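Local atomic coordinates of carbohydrate kinase (Agrobacterium tumefaciens, PDB entry 2NWH), a protein that probably transfers a phosphate group from ATP to a sugar or related substrate, in the manner of pfkB-type carbohydrate kinases of the ribokinase clan. Residues T22-A25 with S29-G32; N44-L49 with A78-T83; R57-R62 with K116-R121; Y95-E100 with V106-D111; G224-V229 with H240-R245. All coordinates share one frame; numbering follows the deposited sequence.

Following the chain from the N terminus, contact 1 closes the short loop between strands 13-20 and 32-39. Contact 2 then brings helix 41-51 against the loop that leads into strand 81-87. Contact 3 opens inside that span, on strand 55-63, and closes near helix 120-123, so contacts 2 and 3 cross; they also touch, since the two strands are neighbours in the large sheet. Contact 4, a hairpin of the small sheet, is nested within the loop that contact 3 closes, and it meets contact 1 through Thr24 and Glu100. Contact 5 follows in series near the other border of the large sheet, its centre about 37 Å from that of contact 3.

Contact 1 of 5, residues T22-A25 with S29-G32; sequences TETA and SNPG
This is a surface contact between the two limbs of the loop that joins strands 13-20 and 32-39, and one side chain, Asn30, does most of the bridging to residues 22-25. Its amide pairs with both backbone polar atoms of Ala25. Asn30 OD1 accepts from Ala25 N at 2.8 Å, with an N-H...O angle of 173° and the donor in the carbonyl plane on a lone pair. In return, Asn30 ND2 gives a hydrogen to Ala25 O at 3.0 Å; that acceptor lies nearly in the amide plane, although the donor is tilted from the plane of the Ala25 carbonyl. Two bonds to one residue fix the rotation of the amide. The first torsion of Asn30 (chi1 -67°) sets CG anti to its own carbonyl carbon, which carries the group across to Ala25.

A water widens the network. It donates to Asn30 OD1 at 2.7 Å and to Glu23 O at 3.0 Å, and it accepts from Thr22 OG1 at 3.2 Å. Asn30 OD1 is thus gripped twice, by a backbone N-H and by the water. At the strand end of the loop, Thr22 OG1 lies 3.8 Å from Pro31 CG, the two side chains crossing at about a right angle. The side chain of Pro31 is about 5 Å from a bound calcium ion.

Thr24 hydrogen-bonds through its hydroxyl to Glu100, just past strand 94-99, while a backbone bond between Pro31 and Glu21 continues the pairing of strands 13-20 and 32-39 into the loop.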
# COMPACT_ATOMS: atom_id res chain seq x y z
N THR A 22 -30.94 -8.45 9.15
CA THR A 22 -32.33 -8.46 8.72
C THR A 22 -32.48 -7.29 7.75
O THR A 22 -31.49 -6.71 7.32
CB THR A 22 -33.31 -8.25 9.92
OG1 THR A 22 -32.93 -7.07 10.64
CG2 THR A 22 -33.22 -9.42 10.87
N GLU A 23 -33.72 -6.94 7.42
CA GLU A 23 -34.00 -5.73 6.66
C GLU A 23 -33.52 -4.51 7.47
O GLU A 23 -33.65 -4.47 8.69
CB GLU A 23 -35.51 -5.62 6.36
CG GLU A 23 -36.41 -5.79 7.60
CD GLU A 23 -37.90 -5.62 7.33
OE1 GLU A 23 -38.32 -4.53 6.87
OE2 GLU A 23 -38.65 -6.58 7.62
N THR A 24 -32.99 -3.52 6.78
CA THR A 24 -32.49 -2.31 7.43
C THR A 24 -33.62 -1.42 7.97
O THR A 24 -34.58 -1.12 7.25
CB THR A 24 -31.72 -1.48 6.43
OG1 THR A 24 -30.82 -2.36 5.72
CG2 THR A 24 -30.94 -0.30 7.12
N ALA A 25 -33.48 -1.01 9.23
CA ALA A 25 -34.24 0.10 9.80
C ALA A 25 -33.34 1.33 9.85
O ALA A 25 -32.49 1.47 10.76
CB ALA A 25 -34.76 -0.25 11.23
N SER A 29 -31.72 1.25 15.53
CA SER A 29 -30.96 0.02 15.88
C SER A 29 -31.31 -1.13 14.97
O SER A 29 -32.48 -1.29 14.60
CB SER A 29 -31.26 -0.39 17.32
OG SER A 29 -30.39 -1.42 17.74
N ASN A 30 -30.31 -1.94 14.68
CA ASN A 30 -30.47 -3.12 13.85
C ASN A 30 -29.65 -4.23 14.46
O ASN A 30 -28.56 -3.98 14.96
CB ASN A 30 -29.93 -2.82 12.44
CG ASN A 30 -30.77 -1.79 11.70
OD1 ASN A 30 -31.57 -2.15 10.85
ND2 ASN A 30 -30.57 -0.51 11.99
N PRO A 31 -30.17 -5.48 14.43
CA PRO A 31 -29.33 -6.57 14.89
C PRO A 31 -28.20 -6.85 13.91
O PRO A 31 -28.41 -6.91 12.67
CB PRO A 31 -30.29 -7.76 14.98
CG PRO A 31 -31.36 -7.45 14.08
CD PRO A 31 -31.52 -5.94 14.07
N GLY A 32 -27.03 -7.06 14.45
CA GLY A 32 -25.85 -7.27 13.61
C GLY A 32 -24.74 -8.01 14.31
O GLY A 32 -24.85 -8.33 15.49
O HOH W 1 -33.41 -4.04 11.61

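Contact 2 of 5, residues N44-L49 with A78-T83; sequences NAARNL and AGVEDT
Van der Waals touches, mostly apolar, carry this contact between residues 44-49 and 78-83, and they fall on two side chains of the second segment, Val80 and Ala78. The CG2 branch of Val80 comes down on the helix flank, 3.7 Å from Arg47 CA and 3.6 Å from the carbonyl oxygen Ala46 O. The methyl Ala46 CB is slightly farther, 4.2 Å from Val80 CG2. Ala78 CB meets the aliphatic part of Arg47 instead, lying 3.6 Å from its CG and 3.8 Å from its CD.

No hydrogen bond spans the two segments; the polar element is internal to the helix. The Arg47 chain bends at chi3 (-66°), turning the guanidinium back along the helix, where Arg47 NH2 donates to Asn44 OD1 at 3.0 Å. This bond is far from straight (140°), and its donor stands above the amide carbonyl plane.

Gly79, with positive phi, ends helix 66-77 in a Schellman motif; Ala78 and Val80, on either side of it in sequence, both point toward helix 41-51.

Ala78 O also accepts from Ser50 OG. Helix 41-51 rests on strand 55-63 through Ala46 and Leu49 against Val56, Val80 touches Ile58 of that strand, and helix 255-266 meets helix 41-51 through Ser259 on Ala45 and Leu262 on Leu49.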
# COMPACT_ATOMS: atom_id res chain seq x y z
N ASN A 44 -0.83 -3.64 4.70
CA ASN A 44 -1.27 -4.62 3.68
C ASN A 44 -0.11 -4.89 2.70
O ASN A 44 0.17 -6.06 2.34
CB ASN A 44 -2.53 -4.11 2.98
CG ASN A 44 -3.79 -4.22 3.85
OD1 ASN A 44 -3.78 -4.89 4.85
ND2 ASN A 44 -4.83 -3.50 3.49
N ALA A 45 0.60 -3.83 2.31
CA ALA A 45 1.75 -4.02 1.42
C ALA A 45 2.84 -4.84 2.13
O ALA A 45 3.50 -5.68 1.51
CB ALA A 45 2.27 -2.66 0.91
N ALA A 46 3.03 -4.61 3.44
CA ALA A 46 4.06 -5.34 4.21
C ALA A 46 3.75 -6.81 4.18
O ALA A 46 4.65 -7.61 3.93
CB ALA A 46 4.12 -4.86 5.68
N ARG A 47 2.51 -7.17 4.50
CA ARG A 47 2.09 -8.57 4.44
C ARG A 47 2.33 -9.11 3.06
O ARG A 47 2.83 -10.24 2.93
CB ARG A 47 0.61 -8.70 4.82
CG ARG A 47 0.38 -8.46 6.33
CD ARG A 47 -0.99 -8.97 6.73
NE ARG A 47 -2.10 -8.23 6.12
CZ ARG A 47 -3.38 -8.36 6.46
NH1 ARG A 47 -3.71 -9.29 7.37
NH2 ARG A 47 -4.33 -7.63 5.86
N ASN A 48 1.98 -8.35 2.04
CA ASN A 48 2.13 -8.86 0.66
C ASN A 48 3.58 -9.14 0.33
O ASN A 48 3.89 -10.17 -0.28
CB ASN A 48 1.54 -7.91 -0.38
CG ASN A 48 0.02 -7.79 -0.26
OD1 ASN A 48 -0.61 -8.60 0.40
ND2 ASN A 48 -0.56 -6.78 -0.91
N LEU A 49 4.47 -8.20 0.68
CA LEU A 49 5.89 -8.39 0.42
C LEU A 49 6.43 -9.59 1.14
O LEU A 49 7.27 -10.33 0.59
CB LEU A 49 6.68 -7.11 0.80
CG LEU A 49 6.38 -5.99 -0.19
CD1 LEU A 49 6.66 -4.58 0.44
CD2 LEU A 49 7.12 -6.22 -1.53
N ALA A 78 1.50 -13.35 8.86
CA ALA A 78 2.02 -13.13 7.52
C ALA A 78 3.56 -13.14 7.51
O ALA A 78 4.17 -12.91 6.46
CB ALA A 78 1.51 -11.84 6.98
N GLY A 79 4.17 -13.41 8.66
CA GLY A 79 5.65 -13.38 8.75
C GLY A 79 6.30 -12.00 8.80
O GLY A 79 7.51 -11.85 8.65
N VAL A 80 5.50 -10.96 9.08
CA VAL A 80 6.02 -9.60 9.17
C VAL A 80 6.47 -9.39 10.59
O VAL A 80 5.71 -9.68 11.55
CB VAL A 80 4.93 -8.55 8.80
CG1 VAL A 80 5.39 -7.09 9.05
CG2 VAL A 80 4.43 -8.72 7.30
N GLU A 81 7.68 -8.84 10.74
CA GLU A 81 8.18 -8.39 12.04
C GLU A 81 7.51 -7.06 12.42
O GLU A 81 7.68 -6.05 11.76
CB GLU A 81 9.70 -8.25 12.02
CG GLU A 81 10.29 -7.85 13.42
CD GLU A 81 11.78 -7.48 13.38
OE1 GLU A 81 12.36 -7.43 12.27
OE2 GLU A 81 12.35 -7.22 14.47
N ASP A 82 6.71 -7.11 13.47
CA ASP A 82 5.93 -5.95 13.94
C ASP A 82 6.72 -5.30 15.05
O ASP A 82 6.79 -5.86 16.15
CB ASP A 82 4.62 -6.41 14.56
CG ASP A 82 3.73 -5.24 14.97
OD1 ASP A 82 3.54 -4.30 14.15
OD2 ASP A 82 3.18 -5.28 16.10
N THR A 83 7.29 -4.14 14.79
CA THR A 83 7.94 -3.34 15.86
C THR A 83 7.20 -2.00 15.96
O THR A 83 7.59 -1.04 15.34
CB THR A 83 9.49 -3.16 15.63
OG1 THR A 83 9.73 -2.50 14.39
CG2 THR A 83 10.24 -4.50 15.61

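Contact 3 of 5, residues R57-R62 with K116-R121; sequences RIIAPR and KLFTPR
Phe118, the central residue of an inverse gamma turn just ahead of helix 120-123, plugs its ring against Ile59 and Pro61 of strand 55-63 in a buried apolar contact. The backbone of the turn bears out the label: Phe118 has phi -85° and psi 79°, and Thr119 N makes a weak bond to Leu117 O at 2.9 Å. Since Phe118 CG lies roughly anti to the backbone N (chi1 -155°), the ring projects from the turn toward the strand.

Pro61 meets the root of the side chain. Its CG is 3.8 Å from both Phe118 CB and Phe118 CD1, and its CD is 4.0 Å from Phe118 CD1. Farther out, the CG2 branch of Ile59 approaches Phe118 CE1 at 4.1 Å and CZ at 4.2 Å. Both aliphatic groups run roughly at right angles to the phenylalanine side chain, and both reach the ring obliquely. No hydrogen bond joins the two segments, so the contact rests on hydrophobic burial.

Another ring, that of Phe85, meets Phe118 edge-to-face, while Phe118 O accepts from Thr148 OG1. Thr119, as N-cap, bonds through its hydroxyl to Arg122 N at the start of the helix. The strand on which Phe118 packs, 55-63, runs between the parallel strands 5-9 and 81-87 in the central sheet of the alpha/beta fold of the ribokinase clan.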
# COMPACT_ATOMS: atom_id res chain seq x y z
N ARG A 57 9.76 -5.88 7.87
CA ARG A 57 9.51 -5.31 9.21
C ARG A 57 8.62 -4.07 9.03
O ARG A 57 8.74 -3.35 8.01
CB ARG A 57 10.84 -4.95 9.89
CG ARG A 57 10.70 -4.11 11.17
CD ARG A 57 12.06 -3.78 11.71
NE ARG A 57 12.03 -3.05 12.98
CZ ARG A 57 13.13 -2.63 13.60
NH1 ARG A 57 14.31 -2.81 13.05
NH2 ARG A 57 13.04 -1.99 14.76
N ILE A 58 7.72 -3.82 9.98
CA ILE A 58 6.89 -2.59 9.92
C ILE A 58 6.96 -1.79 11.23
O ILE A 58 6.96 -2.37 12.33
CB ILE A 58 5.39 -2.87 9.51
CG1 ILE A 58 4.61 -1.54 9.33
CG2 ILE A 58 4.65 -3.84 10.54
CD1 ILE A 58 3.28 -1.75 8.58
N ILE A 59 6.99 -0.47 11.10
CA ILE A 59 6.87 0.44 12.24
C ILE A 59 5.60 1.27 11.98
O ILE A 59 5.54 2.07 11.01
CB ILE A 59 8.08 1.39 12.30
CG1 ILE A 59 9.37 0.61 12.49
CG2 ILE A 59 7.95 2.39 13.55
CD1 ILE A 59 10.65 1.54 12.27
N ALA A 60 4.57 1.02 12.80
CA ALA A 60 3.34 1.80 12.75
C ALA A 60 2.95 2.31 14.15
O ALA A 60 3.12 1.57 15.13
CB ALA A 60 2.23 0.95 12.21
N PRO A 61 2.39 3.52 14.23
CA PRO A 61 1.84 4.01 15.52
C PRO A 61 0.82 2.99 15.99
O PRO A 61 0.05 2.45 15.18
CB PRO A 61 1.19 5.34 15.16
CG PRO A 61 2.06 5.87 14.01
CD PRO A 61 2.20 4.54 13.17
N ARG A 62 0.86 2.65 17.27
CA ARG A 62 0.03 1.57 17.80
C ARG A 62 -0.48 2.00 19.18
O ARG A 62 0.26 2.60 19.95
CB ARG A 62 0.88 0.32 17.95
CG ARG A 62 0.22 -0.89 18.55
CD ARG A 62 -0.83 -1.56 17.60
NE ARG A 62 -0.24 -1.80 16.25
CZ ARG A 62 0.64 -2.76 15.94
NH1 ARG A 62 1.07 -3.64 16.85
NH2 ARG A 62 1.12 -2.82 14.70
N LYS A 116 -0.83 11.11 13.69
CA LYS A 116 -0.30 12.47 13.94
C LYS A 116 0.81 12.48 14.97
O LYS A 116 1.57 13.44 15.01
CB LYS A 116 -1.40 13.44 14.40
CG LYS A 116 -2.60 13.45 13.44
CD LYS A 116 -3.61 14.50 13.82
CE LYS A 116 -4.52 14.74 12.65
NZ LYS A 116 -5.59 13.73 12.67
N LEU A 117 0.90 11.43 15.79
CA LEU A 117 1.98 11.33 16.79
C LEU A 117 3.31 10.92 16.19
O LEU A 117 4.36 11.06 16.83
CB LEU A 117 1.62 10.34 17.90
CG LEU A 117 0.42 10.71 18.78
CD1 LEU A 117 0.29 9.70 19.93
CD2 LEU A 117 0.44 12.12 19.32
N PHE A 118 3.29 10.43 14.95
CA PHE A 118 4.53 10.03 14.31
C PHE A 118 5.15 11.29 13.66
O PHE A 118 5.04 11.52 12.47
CB PHE A 118 4.29 8.90 13.29
CG PHE A 118 5.52 8.05 13.02
CD1 PHE A 118 5.38 6.78 12.44
CD2 PHE A 118 6.80 8.48 13.44
CE1 PHE A 118 6.51 5.98 12.17
CE2 PHE A 118 7.93 7.69 13.19
CZ PHE A 118 7.79 6.45 12.56
N THR A 119 5.78 12.10 14.49
CA THR A 119 6.27 13.41 14.08
C THR A 119 7.73 13.30 13.58
O THR A 119 8.37 12.25 13.75
CB THR A 119 6.30 14.36 15.27
OG1 THR A 119 7.16 13.77 16.23
CG2 THR A 119 4.85 14.56 15.83
N PRO A 120 8.24 14.36 12.90
CA PRO A 120 9.66 14.26 12.48
C PRO A 120 10.61 14.02 13.64
O PRO A 120 11.56 13.25 13.51
CB PRO A 120 9.92 15.61 11.83
CG PRO A 120 8.58 15.99 11.26
CD PRO A 120 7.62 15.61 12.41
N ARG A 121 10.33 14.65 14.78
CA ARG A 121 11.13 14.45 15.99
C ARG A 121 11.21 12.98 16.36
O ARG A 121 12.28 12.46 16.63
CB ARG A 121 10.48 15.26 17.10
CG ARG A 121 11.05 15.12 18.46
CD ARG A 121 10.61 16.33 19.28
NE ARG A 121 11.50 16.46 20.42
CZ ARG A 121 11.61 17.53 21.19
NH1 ARG A 121 12.47 17.50 22.20
NH2 ARG A 121 10.89 18.61 20.96

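Contact 4 of 5, residues Y95-E100 with V106-D111; sequences YTAILE and VIALAD
Tyr95 is a large bump on the face it shares with Ala97, Ala108 and Ala110, and the two alanines of the facing strand, Ala108 and Ala110, offer low ground beside it. With CG anti to the backbone N (chi1 173°), the ring leans along the partner strand. Tyr95 OH comes within 3.3 Å of Ala108 CB and Tyr95 CZ within 3.5 Å, an oblique approach, while Ala110 CB sits at the ring edge, 4.3 Å from Tyr95 CD1. Ala97 CB also meets Ala108 CB, at 4.0 Å, small side chains at a point where the backbones run close, as a non-hydrogen-bonded pair.

The two strands form an antiparallel hairpin (172° between their directions), part of the small sheet that in ribokinase relatives acts as a lid. Backbone bonds pair Thr96 with Leu109 in both directions, and Ile98 N reaches Ile107 O at 3.0 Å. Val106 and Ile107 both face Ile98, a classic beta bulge, with Val106 N donating to Ile98 O at 2.9 Å.

At the bulge Val106 points toward the other strand, and its CG2 meets Glu100 CG at 3.5 Å, the two chains crossing at about a right angle. Trp34 touches Thr96 and Ile98 on their face. A water links Thr96 OG1 to Leu109 O, 2.8 Å from each.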
# COMPACT_ATOMS: atom_id res chain seq x y z
N TYR A 95 -10.96 1.73 11.38
CA TYR A 95 -11.97 2.02 10.37
C TYR A 95 -13.19 1.11 10.73
O TYR A 95 -13.08 -0.11 10.77
CB TYR A 95 -11.41 1.69 8.96
CG TYR A 95 -12.43 1.80 7.88
CD1 TYR A 95 -12.73 3.05 7.29
CD2 TYR A 95 -13.13 0.67 7.45
CE1 TYR A 95 -13.70 3.17 6.31
CE2 TYR A 95 -14.10 0.79 6.47
CZ TYR A 95 -14.37 2.03 5.90
OH TYR A 95 -15.34 2.09 4.93
N THR A 96 -14.34 1.72 11.00
CA THR A 96 -15.54 0.97 11.42
C THR A 96 -16.66 1.23 10.42
O THR A 96 -17.01 2.37 10.21
CB THR A 96 -15.96 1.45 12.81
OG1 THR A 96 -14.86 1.30 13.72
CG2 THR A 96 -17.23 0.69 13.30
N ALA A 97 -17.17 0.18 9.76
CA ALA A 97 -18.25 0.34 8.79
C ALA A 97 -19.48 -0.42 9.27
O ALA A 97 -19.38 -1.54 9.84
CB ALA A 97 -17.81 -0.20 7.41
N ILE A 98 -20.63 0.14 8.99
CA ILE A 98 -21.85 -0.63 9.18
C ILE A 98 -22.50 -0.82 7.80
O ILE A 98 -22.72 0.16 7.07
CB ILE A 98 -22.76 0.08 10.19
CG1 ILE A 98 -22.09 0.13 11.60
CG2 ILE A 98 -24.18 -0.53 10.15
CD1 ILE A 98 -22.94 0.85 12.63
N LEU A 99 -22.77 -2.07 7.44
CA LEU A 99 -23.33 -2.46 6.13
C LEU A 99 -24.71 -3.08 6.28
O LEU A 99 -25.02 -3.73 7.31
CB LEU A 99 -22.44 -3.51 5.46
CG LEU A 99 -21.09 -3.20 4.80
CD1 LEU A 99 -20.15 -2.60 5.78
CD2 LEU A 99 -20.56 -4.56 4.28
N GLU A 100 -25.53 -2.88 5.26
CA GLU A 100 -26.82 -3.56 5.14
C GLU A 100 -26.56 -5.04 4.88
O GLU A 100 -25.43 -5.42 4.56
CB GLU A 100 -27.59 -2.94 3.96
CG GLU A 100 -27.96 -1.47 4.26
CD GLU A 100 -29.02 -0.95 3.32
OE1 GLU A 100 -28.62 -0.29 2.34
OE2 GLU A 100 -30.24 -1.19 3.57
N VAL A 106 -23.71 1.56 4.74
CA VAL A 106 -24.54 2.59 5.29
C VAL A 106 -23.69 3.81 5.61
O VAL A 106 -24.04 4.94 5.19
CB VAL A 106 -25.33 2.12 6.55
CG1 VAL A 106 -26.16 3.25 7.14
CG2 VAL A 106 -26.30 0.94 6.18
N ILE A 107 -22.61 3.60 6.37
CA ILE A 107 -21.77 4.71 6.83
C ILE A 107 -20.54 4.07 7.45
O ILE A 107 -20.58 2.90 7.85
CB ILE A 107 -22.52 5.66 7.84
CG1 ILE A 107 -21.80 7.00 8.03
CG2 ILE A 107 -22.73 4.99 9.24
CD1 ILE A 107 -22.26 8.11 7.13
N ALA A 108 -19.42 4.79 7.44
CA ALA A 108 -18.20 4.31 8.05
C ALA A 108 -17.56 5.49 8.78
O ALA A 108 -17.74 6.66 8.39
CB ALA A 108 -17.24 3.73 7.01
N LEU A 109 -16.89 5.17 9.87
CA LEU A 109 -16.19 6.13 10.69
C LEU A 109 -14.70 5.72 10.79
O LEU A 109 -14.36 4.58 11.20
CB LEU A 109 -16.77 6.17 12.10
CG LEU A 109 -16.68 7.44 12.91
CD1 LEU A 109 -17.38 8.53 12.13
CD2 LEU A 109 -17.40 7.25 14.24
N ALA A 110 -13.83 6.65 10.41
CA ALA A 110 -12.37 6.44 10.50
C ALA A 110 -11.82 7.30 11.62
O ALA A 110 -12.06 8.50 11.68
CB ALA A 110 -11.68 6.78 9.17
N ASP A 111 -11.08 6.66 12.53
CA ASP A 111 -10.31 7.38 13.53
C ASP A 111 -8.81 7.13 13.28
O ASP A 111 -8.27 6.14 13.74
CB ASP A 111 -10.70 6.90 14.94
CG ASP A 111 -9.84 7.54 16.04
OD1 ASP A 111 -9.23 8.64 15.83
OD2 ASP A 111 -9.71 6.89 17.09
O HOH W 2 -13.40 3.70 13.66

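Contact 5 of 5, residues G224-V229 with H240-R245; sequences GASEVV and HPPLIR
The peptide groups of Ser226 and His240 are the flat groups here, and their carbonyl oxygens face a shared water, while the puckered ring of Pro242 packs on the Ser226 side chain. Ser226 meets that ring at its CD-CG side: Ser226 OG lies 3.7 Å from Pro242 CD and 4.0 Å from Pro242 CG, and Ser226 CB is 4.1 Å from Pro242 CD. The serine hydroxyl is brought there by a first torsion (chi1 -71°) that places OG anti to its carbonyl carbon. These are plain van der Waals approaches, and no direct hydrogen bond links the two segments.

The carbonyl oxygens Ser226 O and His240 O stand 4.2 Å apart. The water donates to Ser226 O at 2.9 Å; its distance to His240 O is too short for a normal bond, which makes the second half of that bridge doubtful. Ser226 immediately precedes strand 227-231 and His240 immediately follows strand 236-239, so the contact lies at the open end of an antiparallel hairpin in the large sheet, where Val228 and Leu239 are backbone-bonded. Beyond it, His240 pairs by backbone with Gln310, and the Pro242 side chain touches Lys248. On the Ser226 side, Gly224 O accepts from Thr251, which with Asp249 lies at the bound sodium ion, about 8 Å from the Ser226 side chain.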
# COMPACT_ATOMS: atom_id res chain seq x y z
N GLY A 224 -8.63 2.60 -14.07
CA GLY A 224 -9.73 1.64 -14.29
C GLY A 224 -9.28 0.20 -14.09
O GLY A 224 -8.41 -0.07 -13.26
N ALA A 225 -9.86 -0.71 -14.85
CA ALA A 225 -9.56 -2.14 -14.74
C ALA A 225 -8.25 -2.59 -15.43
O ALA A 225 -7.61 -3.54 -14.97
CB ALA A 225 -10.75 -2.97 -15.26
N SER A 226 -7.86 -1.90 -16.51
CA SER A 226 -6.90 -2.43 -17.47
C SER A 226 -5.77 -1.51 -18.00
O SER A 226 -4.98 -1.97 -18.84
CB SER A 226 -7.66 -3.00 -18.69
OG SER A 226 -8.37 -4.21 -18.39
N GLU A 227 -5.69 -0.24 -17.57
CA GLU A 227 -4.56 0.61 -18.01
C GLU A 227 -3.59 0.92 -16.87
O GLU A 227 -4.01 1.34 -15.78
CB GLU A 227 -5.01 1.92 -18.67
CG GLU A 227 -6.20 1.83 -19.59
CD GLU A 227 -6.56 3.16 -20.25
OE1 GLU A 227 -5.79 3.63 -21.14
OE2 GLU A 227 -7.62 3.72 -19.91
N VAL A 228 -2.29 0.71 -17.13
CA VAL A 228 -1.25 0.99 -16.12
C VAL A 228 -0.01 1.55 -16.81
O VAL A 228 0.40 1.04 -17.84
CB VAL A 228 -0.79 -0.28 -15.38
CG1 VAL A 228 -0.02 0.12 -14.09
CG2 VAL A 228 -1.95 -1.22 -15.07
N VAL A 229 0.58 2.59 -16.22
CA VAL A 229 1.85 3.13 -16.67
C VAL A 229 2.90 3.00 -15.55
O VAL A 229 2.57 3.19 -14.37
CB VAL A 229 1.67 4.59 -17.19
CG1 VAL A 229 1.27 5.56 -16.08
CG2 VAL A 229 2.92 5.09 -17.94
N HIS A 240 -0.86 -3.50 -22.31
CA HIS A 240 -1.82 -3.67 -23.41
C HIS A 240 -3.23 -4.01 -22.90
O HIS A 240 -3.38 -4.53 -21.78
CB HIS A 240 -1.33 -4.75 -24.41
CG HIS A 240 -0.05 -4.40 -25.10
ND1 HIS A 240 0.65 -5.31 -25.86
CD2 HIS A 240 0.66 -3.24 -25.14
CE1 HIS A 240 1.74 -4.73 -26.35
NE2 HIS A 240 1.77 -3.48 -25.92
N PRO A 241 -4.28 -3.70 -23.71
CA PRO A 241 -5.61 -4.22 -23.38
C PRO A 241 -5.58 -5.75 -23.46
O PRO A 241 -4.86 -6.30 -24.31
CB PRO A 241 -6.51 -3.64 -24.49
CG PRO A 241 -5.72 -2.52 -25.12
CD PRO A 241 -4.28 -2.85 -24.92
N PRO A 242 -6.34 -6.44 -22.57
CA PRO A 242 -6.37 -7.91 -22.58
C PRO A 242 -6.91 -8.48 -23.89
O PRO A 242 -7.87 -7.94 -24.44
CB PRO A 242 -7.36 -8.27 -21.45
CG PRO A 242 -8.15 -7.02 -21.21
CD PRO A 242 -7.19 -5.89 -21.49
N LEU A 243 -6.29 -9.56 -24.37
CA LEU A 243 -6.87 -10.39 -25.44
C LEU A 243 -8.04 -11.18 -24.84
O LEU A 243 -8.36 -11.00 -23.66
CB LEU A 243 -5.80 -11.32 -26.04
CG LEU A 243 -4.49 -10.72 -26.61
CD1 LEU A 243 -3.60 -11.82 -27.20
CD2 LEU A 243 -4.73 -9.62 -27.67
N ILE A 244 -8.67 -12.04 -25.63
CA ILE A 244 -9.84 -12.81 -25.17
C ILE A 244 -9.52 -13.72 -23.97
O ILE A 244 -10.29 -13.79 -23.01
CB ILE A 244 -10.50 -13.61 -26.32
CG1 ILE A 244 -11.27 -12.65 -27.24
CG2 ILE A 244 -11.40 -14.73 -25.77
CD1 ILE A 244 -11.68 -13.23 -28.61
N ARG A 245 -8.37 -14.39 -24.04
CA ARG A 245 -7.96 -15.38 -23.05
C ARG A 245 -7.40 -14.74 -21.78
O ARG A 245 -7.27 -15.40 -20.74
CB ARG A 245 -6.90 -16.32 -23.66
CG ARG A 245 -5.60 -15.61 -24.13
CD ARG A 245 -4.45 -16.59 -24.41
NE ARG A 245 -4.16 -17.47 -23.27
CZ ARG A 245 -3.29 -17.19 -22.30
NH1 ARG A 245 -2.59 -16.04 -22.30
NH2 ARG A 245 -3.11 -18.06 -21.31
O HOH W 3 -4.42 -4.75 -19.62